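Local coordinates for Ycf54 protein (Thermosynechococcus elongatus, PDB 3HZE) that probably assists the cyclase step that builds the fifth ring of chlorophyll in this cyanobacterium, at residues P44-L49 with A65-S70; L49-F54 with E95-L100. All blocks are in the same frame, centred on the assembly; numbering follows the deposited sequence.

Contact 1: P44-L49 with A65-S70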
ATOM      1  N   PRO A  44       2.513   6.639   0.939  1.00 13.03           N
ATOM      2  CA  PRO A  44       3.344   6.819   2.134  1.00 13.10           C
ATOM      3  C   PRO A  44       2.518   7.453   3.245  1.00 13.42           C
ATOM      4  O   PRO A  44       1.591   8.218   2.971  1.00 12.22           O
ATOM      5  CB  PRO A  44       4.467   7.736   1.645  1.00 13.04           C
ATOM      6  CG  PRO A  44       3.799   8.561   0.597  1.00 14.89           C
ATOM      7  CD  PRO A  44       2.904   7.570  -0.138  1.00 12.90           C
ATOM      8  N   GLU A  45       2.843   7.120   4.491  1.00 13.81           N
ATOM      9  CA  GLU A  45       2.128   7.667   5.649  1.00 15.08           C
ATOM     10  C   GLU A  45       0.628   7.740   5.350  1.00 14.60           C
ATOM     11  O   GLU A  45       0.029   8.826   5.364  1.00 14.10           O
ATOM     12  CB  GLU A  45       2.689   9.055   5.972  1.00 15.26           C
ATOM     13  CG  GLU A  45       4.187   9.026   6.254  1.00 19.65           C
ATOM     14  CD  GLU A  45       4.770  10.397   6.505  1.00 23.42           C
ATOM     15  OE1 GLU A  45       4.321  11.076   7.453  1.00 27.76           O
ATOM     16  OE2 GLU A  45       5.684  10.796   5.758  1.00 23.70           O
ATOM     17  N   PRO A  46       0.005   6.575   5.084  1.00 14.36           N
ATOM     18  CA  PRO A  46      -1.422   6.448   4.765  1.00 13.99           C
ATOM     19  C   PRO A  46      -2.354   7.011   5.832  1.00 14.53           C
ATOM     20  O   PRO A  46      -2.219   6.708   7.014  1.00 13.99           O
ATOM     21  CB  PRO A  46      -1.595   4.944   4.549  1.00 13.17           C
ATOM     22  CG  PRO A  46      -0.580   4.354   5.453  1.00 14.08           C
ATOM     23  CD  PRO A  46       0.620   5.243   5.223  1.00 13.46           C
ATOM     24  N   ALA A  47      -3.298   7.843   5.400  1.00 13.40           N
ATOM     25  CA  ALA A  47      -4.249   8.460   6.318  1.00 15.30           C
ATOM     26  C   ALA A  47      -5.153   7.439   6.998  1.00 15.73           C
ATOM     27  O   ALA A  47      -5.494   7.598   8.169  1.00 16.24           O
ATOM     28  CB  ALA A  47      -5.101   9.493   5.580  1.00 12.95           C
ATOM     29  N   PHE A  48      -5.535   6.387   6.277  1.00 16.03           N
ATOM     30  CA  PHE A  48      -6.426   5.386   6.858  1.00 17.09           C
ATOM     31  C   PHE A  48      -5.879   4.745   8.131  1.00 17.54           C
ATOM     32  O   PHE A  48      -6.635   4.404   9.039  1.00 16.97           O
ATOM     33  CB  PHE A  48      -6.786   4.310   5.811  1.00 17.06           C
ATOM     34  CG  PHE A  48      -5.714   3.263   5.583  1.00 16.71           C
ATOM     35  CD1 PHE A  48      -5.557   2.194   6.468  1.00 16.95           C
ATOM     36  CD2 PHE A  48      -4.883   3.330   4.462  1.00 15.15           C
ATOM     37  CE1 PHE A  48      -4.589   1.206   6.237  1.00 17.66           C
ATOM     38  CE2 PHE A  48      -3.910   2.348   4.222  1.00 14.38           C
ATOM     39  CZ  PHE A  48      -3.764   1.283   5.110  1.00 17.70           C
ATOM     40  N   LEU A  49      -4.563   4.597   8.202  1.00 17.96           N
ATOM     41  CA  LEU A  49      -3.927   3.974   9.353  1.00 18.29           C
ATOM     42  C   LEU A  49      -4.193   4.696  10.677  1.00 20.05           C
ATOM     43  O   LEU A  49      -3.968   4.135  11.752  1.00 19.37           O
ATOM     44  CB  LEU A  49      -2.424   3.869   9.108  1.00 15.77           C
ATOM     45  CG  LEU A  49      -1.563   3.169  10.162  1.00 15.51           C
ATOM     46  CD1 LEU A  49      -2.045   1.735  10.372  1.00 13.91           C
ATOM     47  CD2 LEU A  49      -0.107   3.195   9.692  1.00 13.00           C
ATOM     48  N   ALA A  65       5.545   4.784   8.161  1.00 15.92           N
ATOM     49  CA  ALA A  65       5.189   3.629   7.355  1.00 15.20           C
ATOM     50  C   ALA A  65       4.628   4.025   6.001  1.00 15.00           C
ATOM     51  O   ALA A  65       4.423   5.206   5.712  1.00 14.20           O
ATOM     52  CB  ALA A  65       4.180   2.779   8.100  1.00 16.41           C
ATOM     53  N   ALA A  66       4.395   3.023   5.167  1.00 13.01           N
ATOM     54  CA  ALA A  66       3.835   3.253   3.851  1.00 11.69           C
ATOM     55  C   ALA A  66       2.969   2.057   3.495  1.00 11.40           C
ATOM     56  O   ALA A  66       3.224   0.937   3.939  1.00 11.64           O
ATOM     57  CB  ALA A  66       4.941   3.421   2.820  1.00 11.01           C
ATOM     58  N   ALA A  67       1.941   2.297   2.695  1.00  8.50           N
ATOM     59  CA  ALA A  67       1.070   1.224   2.279  1.00 10.16           C
ATOM     60  C   ALA A  67       1.064   1.117   0.768  1.00  8.71           C
ATOM     61  O   ALA A  67       1.299   2.097   0.067  1.00  9.08           O
ATOM     62  CB  ALA A  67      -0.353   1.480   2.772  1.00 11.11           C
ATOM     63  N   ILE A  68       0.839  -0.092   0.271  1.00  9.30           N
ATOM     64  CA  ILE A  68       0.690  -0.283  -1.165  1.00  9.28           C
ATOM     65  C   ILE A  68      -0.765  -0.722  -1.200  1.00  9.24           C
ATOM     66  O   ILE A  68      -1.122  -1.732  -0.598  1.00  9.48           O
ATOM     67  CB  ILE A  68       1.594  -1.389  -1.731  1.00  9.48           C
ATOM     68  CG1 ILE A  68       3.036  -0.883  -1.841  1.00 12.28           C
ATOM     69  CG2 ILE A  68       1.117  -1.778  -3.131  1.00 11.01           C
ATOM     70  CD1 ILE A  68       3.745  -0.685  -0.529  1.00 15.97           C
ATOM     71  N   ILE A  69      -1.606   0.064  -1.862  1.00  9.88           N
ATOM     72  CA  ILE A  69      -3.029  -0.224  -1.928  1.00 10.88           C
ATOM     73  C   ILE A  69      -3.459  -0.571  -3.346  1.00 10.92           C
ATOM     74  O   ILE A  69      -2.950   0.002  -4.311  1.00 11.11           O
ATOM     75  CB  ILE A  69      -3.826   0.997  -1.417  1.00 13.71           C
ATOM     76  CG1 ILE A  69      -3.313   1.389  -0.027  1.00 13.56           C
ATOM     77  CG2 ILE A  69      -5.318   0.675  -1.356  1.00 14.93           C
ATOM     78  CD1 ILE A  69      -3.910   2.675   0.514  1.00 17.52           C
ATOM     79  N   SER A  70      -4.394  -1.510  -3.469  1.00 11.74           N
ATOM     80  CA  SER A  70      -4.877  -1.925  -4.781  1.00 12.39           C
ATOM     81  C   SER A  70      -6.266  -2.543  -4.715  1.00 13.17           C
ATOM     82  O   SER A  70      -6.645  -3.139  -3.706  1.00 14.15           O
ATOM     83  CB  SER A  70      -3.913  -2.944  -5.402  1.00 13.51           C
ATOM     84  OG  SER A  70      -4.390  -3.388  -6.667  1.00 13.40           O
TER

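Contact 2: L49-F54 with E95-L100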
ATOM      1  N   LEU A  49      -4.563   4.597   8.202  1.00 17.96           N
ATOM      2  CA  LEU A  49      -3.927   3.974   9.353  1.00 18.29           C
ATOM      3  C   LEU A  49      -4.193   4.696  10.677  1.00 20.05           C
ATOM      4  O   LEU A  49      -3.968   4.135  11.752  1.00 19.37           O
ATOM      5  CB  LEU A  49      -2.424   3.869   9.108  1.00 15.77           C
ATOM      6  CG  LEU A  49      -1.563   3.169  10.162  1.00 15.51           C
ATOM      7  CD1 LEU A  49      -2.045   1.735  10.372  1.00 13.91           C
ATOM      8  CD2 LEU A  49      -0.107   3.195   9.692  1.00 13.00           C
ATOM      9  N   GLU A  50      -4.680   5.932  10.603  1.00 21.45           N
ATOM     10  CA  GLU A  50      -4.962   6.712  11.809  1.00 24.86           C
ATOM     11  C   GLU A  50      -6.382   6.506  12.326  1.00 25.14           C
ATOM     12  O   GLU A  50      -6.713   6.941  13.427  1.00 26.65           O
ATOM     13  CB  GLU A  50      -4.730   8.208  11.551  1.00 24.91           C
ATOM     14  CG  GLU A  50      -3.319   8.557  11.105  1.00 28.97           C
ATOM     15  CD  GLU A  50      -2.254   8.024  12.049  1.00 31.39           C
ATOM     16  OE1 GLU A  50      -2.260   8.407  13.239  1.00 33.63           O
ATOM     17  OE2 GLU A  50      -1.405   7.220  11.604  1.00 33.82           O
ATOM     18  N   GLN A  51      -7.222   5.854  11.531  1.00 25.98           N
ATOM     19  CA  GLN A  51      -8.599   5.602  11.937  1.00 26.35           C
ATOM     20  C   GLN A  51      -8.632   4.510  13.005  1.00 26.98           C
ATOM     21  O   GLN A  51      -7.762   3.637  13.047  1.00 25.98           O
ATOM     22  CB  GLN A  51      -9.452   5.183  10.731  1.00 25.82           C
ATOM     23  CG  GLN A  51      -9.639   6.273   9.682  1.00 27.77           C
ATOM     24  CD  GLN A  51     -10.714   5.927   8.663  1.00 28.42           C
ATOM     25  OE1 GLN A  51     -10.849   6.592   7.636  1.00 28.79           O
ATOM     26  NE2 GLN A  51     -11.491   4.886   8.949  1.00 29.43           N
ATOM     27  N   PRO A  52      -9.644   4.548  13.883  1.00 28.06           N
ATOM     28  CA  PRO A  52      -9.809   3.577  14.967  1.00 28.79           C
ATOM     29  C   PRO A  52      -9.740   2.105  14.572  1.00 28.39           C
ATOM     30  O   PRO A  52      -9.086   1.312  15.246  1.00 30.25           O
ATOM     31  CB  PRO A  52     -11.166   3.955  15.558  1.00 29.94           C
ATOM     32  CG  PRO A  52     -11.196   5.441  15.374  1.00 28.36           C
ATOM     33  CD  PRO A  52     -10.692   5.585  13.954  1.00 28.84           C
ATOM     34  N   GLN A  53     -10.401   1.735  13.483  1.00 28.28           N
ATOM     35  CA  GLN A  53     -10.410   0.340  13.048  1.00 28.71           C
ATOM     36  C   GLN A  53      -9.039  -0.233  12.679  1.00 27.07           C
ATOM     37  O   GLN A  53      -8.898  -1.440  12.476  1.00 26.25           O
ATOM     38  CB  GLN A  53     -11.384   0.158  11.874  1.00 31.17           C
ATOM     39  CG  GLN A  53     -11.227   1.163  10.737  1.00 34.98           C
ATOM     40  CD  GLN A  53     -12.205   2.334  10.820  1.00 36.03           C
ATOM     41  OE1 GLN A  53     -12.230   3.080  11.801  1.00 34.20           O
ATOM     42  NE2 GLN A  53     -13.015   2.497   9.776  1.00 37.20           N
ATOM     43  N   PHE A  54      -8.025   0.623  12.613  1.00 26.22           N
ATOM     44  CA  PHE A  54      -6.684   0.168  12.256  1.00 25.04           C
ATOM     45  C   PHE A  54      -5.694   0.348  13.404  1.00 26.05           C
ATOM     46  O   PHE A  54      -4.486   0.259  13.207  1.00 26.15           O
ATOM     47  CB  PHE A  54      -6.207   0.934  11.021  1.00 23.84           C
ATOM     48  CG  PHE A  54      -7.126   0.797   9.836  1.00 21.28           C
ATOM     49  CD1 PHE A  54      -7.181  -0.391   9.116  1.00 22.36           C
ATOM     50  CD2 PHE A  54      -7.965   1.839   9.465  1.00 22.49           C
ATOM     51  CE1 PHE A  54      -8.063  -0.539   8.040  1.00 23.08           C
ATOM     52  CE2 PHE A  54      -8.851   1.704   8.390  1.00 20.84           C
ATOM     53  CZ  PHE A  54      -8.899   0.513   7.678  1.00 21.58           C
ATOM     54  N   GLU A  95     -15.809   2.802   4.657  1.00 27.24           N
ATOM     55  CA  GLU A  95     -15.028   2.821   5.895  1.00 25.57           C
ATOM     56  C   GLU A  95     -13.951   3.912   5.891  1.00 23.41           C
ATOM     57  O   GLU A  95     -13.575   4.423   6.942  1.00 23.49           O
ATOM     58  CB  GLU A  95     -14.376   1.452   6.136  1.00 27.35           C
ATOM     59  CG  GLU A  95     -15.338   0.375   6.624  1.00 30.67           C
ATOM     60  CD  GLU A  95     -14.708  -1.008   6.680  1.00 32.62           C
ATOM     61  OE1 GLU A  95     -15.278  -1.897   7.350  1.00 34.44           O
ATOM     62  OE2 GLU A  95     -13.651  -1.218   6.047  1.00 32.93           O
ATOM     63  N   VAL A  96     -13.466   4.266   4.704  1.00 21.69           N
ATOM     64  CA  VAL A  96     -12.428   5.285   4.558  1.00 20.58           C
ATOM     65  C   VAL A  96     -12.828   6.217   3.415  1.00 21.56           C
ATOM     66  O   VAL A  96     -12.838   5.808   2.258  1.00 21.63           O
ATOM     67  CB  VAL A  96     -11.063   4.628   4.227  1.00 19.34           C
ATOM     68  CG1 VAL A  96      -9.965   5.684   4.167  1.00 15.76           C
ATOM     69  CG2 VAL A  96     -10.731   3.572   5.268  1.00 15.58           C
ATOM     70  N   PRO A  97     -13.147   7.487   3.727  1.00 21.55           N
ATOM     71  CA  PRO A  97     -13.561   8.505   2.749  1.00 21.65           C
ATOM     72  C   PRO A  97     -12.612   8.770   1.581  1.00 21.45           C
ATOM     73  O   PRO A  97     -13.045   8.888   0.429  1.00 23.11           O
ATOM     74  CB  PRO A  97     -13.779   9.743   3.614  1.00 21.34           C
ATOM     75  CG  PRO A  97     -12.788   9.560   4.707  1.00 23.07           C
ATOM     76  CD  PRO A  97     -12.947   8.099   5.051  1.00 22.59           C
ATOM     77  N   ASN A  98     -11.325   8.888   1.881  1.00 18.97           N
ATOM     78  CA  ASN A  98     -10.310   9.120   0.855  1.00 17.80           C
ATOM     79  C   ASN A  98      -9.304   7.982   1.009  1.00 15.11           C
ATOM     80  O   ASN A  98      -8.284   8.123   1.680  1.00 14.70           O
ATOM     81  CB  ASN A  98      -9.632  10.484   1.064  1.00 14.82           C
ATOM     82  CG  ASN A  98     -10.601  11.647   0.908  1.00 17.49           C
ATOM     83  OD1 ASN A  98     -11.105  12.194   1.893  1.00 17.93           O
ATOM     84  ND2 ASN A  98     -10.875  12.025  -0.337  1.00 13.87           N
ATOM     85  N   PRO A  99      -9.599   6.826   0.394  1.00 16.02           N
ATOM     86  CA  PRO A  99      -8.767   5.620   0.436  1.00 14.77           C
ATOM     87  C   PRO A  99      -7.265   5.808   0.221  1.00 15.25           C
ATOM     88  O   PRO A  99      -6.461   5.222   0.942  1.00 15.26           O
ATOM     89  CB  PRO A  99      -9.395   4.732  -0.636  1.00 15.42           C
ATOM     90  CG  PRO A  99     -10.848   5.096  -0.547  1.00 17.96           C
ATOM     91  CD  PRO A  99     -10.780   6.611  -0.466  1.00 16.31           C
ATOM     92  N   LEU A 100      -6.892   6.632  -0.754  1.00 13.18           N
ATOM     93  CA  LEU A 100      -5.483   6.842  -1.076  1.00 12.67           C
ATOM     94  C   LEU A 100      -4.829   8.064  -0.438  1.00 11.63           C
ATOM     95  O   LEU A 100      -3.702   8.421  -0.781  1.00  9.75           O
ATOM     96  CB  LEU A 100      -5.318   6.909  -2.601  1.00 13.99           C
ATOM     97  CG  LEU A 100      -5.468   5.597  -3.387  1.00 19.05           C
ATOM     98  CD1 LEU A 100      -6.498   4.708  -2.743  1.00 22.33           C
ATOM     99  CD2 LEU A 100      -5.831   5.891  -4.831  1.00 14.67           C
TER

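Contact 1: P44-L49 with A65-S70
Pro44, the last residue of strand 40-44, lies against Ala66 of strand 65-70 as an antiparallel non-hydrogen-bonded pair, with Pro44 CA and Ala66 CA 4.0 Å apart. One residue further on, Glu45 N donates to Ala65 O at 2.8 Å with an N-H...O angle of 149°. Glu45 has a positive phi, and past it the chain swings out of the strand, so that 44-48 runs at 73° to 65-69. The Ala66 methyl remains with Pro44, its CB 3.8 Å from Pro44 CA. The departing loop folds over the other face of the sheet, where Ala67 and Ile69 project. Pro46 is the first to land: its CD borders the carbonyl of Ala65, and its CG rests on Ala67 CB at 3.9 Å. Strand 40-44 is the outermost of a four-stranded antiparallel sheet ordered 40-44, 65-70, 3-10, 87-92, so the loop folds back from the sheet edge onto the next strand in; Ile68, pointing the opposite way, packs on Phe75 and Leu79 of helix 73-83. Phe48 then points its ring at the strand. CG sits between the backbone N and the carbonyl carbon (chi1 79°), which turns the ring toward 65-70. The Ala67 methyl meets the ring at its edge, near the ring plane, 3.9 Å from Phe48 CE2. The same CE2 takes Ile69 CD1 at 3.7 Å, an oblique approach, the two side chains passing alongside one another from opposing directions; the extended Ile69 chain carries CD1 there. Rings of Tyr6 and Phe91 also meet Phe48, extending this buried apolar layer across strands 3-10 and 87-92. Where the strand ends, Pro44 O accepts a hydrogen bond from Ser102 OG, and Glu45 and Ala47 make backbone bonds with Leu103 and Ala101.

Contact 2: L49-F54 with E95-L100
Gln51 NE2 donates to the backbone carbonyl of Glu95 over 2.9 Å between NE2 and Glu95 O, in a nearly straight bond (169° at the hydrogen). The acceptor lies almost exactly in the plane of the glutamine amide, while the nitrogen stands 27° off the plane of the carbonyl. Gln51 spans the gap because its CG is anti to the carbonyl carbon (chi1 -66°) and the chain runs extended from there. At the other end of the amide, OE1 faces Val96 and Pro97, 3.7 Å from Val96 CG1 and equally far from Pro97 CD, so both groups border one side of the oxygen. Gln53, bent back at chi2, brings its own NE2 to 3.5 Å from Glu95 O and to 4.0 Å from Glu95 CB. Beside the Gln51 amide, Val96 CG2 reaches the edge of the Phe54 ring near its plane, 4.1 Å from Phe54 CE2, and Gln51 CB lies at that ring's edge too. An alanine in place of Gln51 would probably leave Glu95 O without this amide donor and open a gap beside Val96 and Pro97. Within 49-54 the backbone is tied by Phe54 N to Gln51 O (3.1 Å), which closes the turn around Pro52 and Gln53. The turn leads straight into helix 55-60, with Phe54 at the N-cap position and its ring packed on Tyr6 of strand 3-10; across the contact, the irregular chain following strand 87-92 sets Val96 on Phe91.

The centres of the two contacts are 9 Å apart, and Leu49 belongs to both. Their segments alternate along the chain: 44-49 and 49-54 follow one another between strand 40-44 and helix 55-60, then come strand 65-70 and, after strand 87-92, the loop 95-100. One connection thus touches an inner strand of the sheet through contact 1 and the later loop through contact 2. They meet directly where Phe48 CB packs on Val96 CG1 at 3.8 Å and Ile69 CD1 approaches Pro99 O at 3.6 Å. Together, loops with short 3-10 turns pack over the sheet face that bears Ala67 and Ile69, while helix 73-83 packs on the face of Ile68.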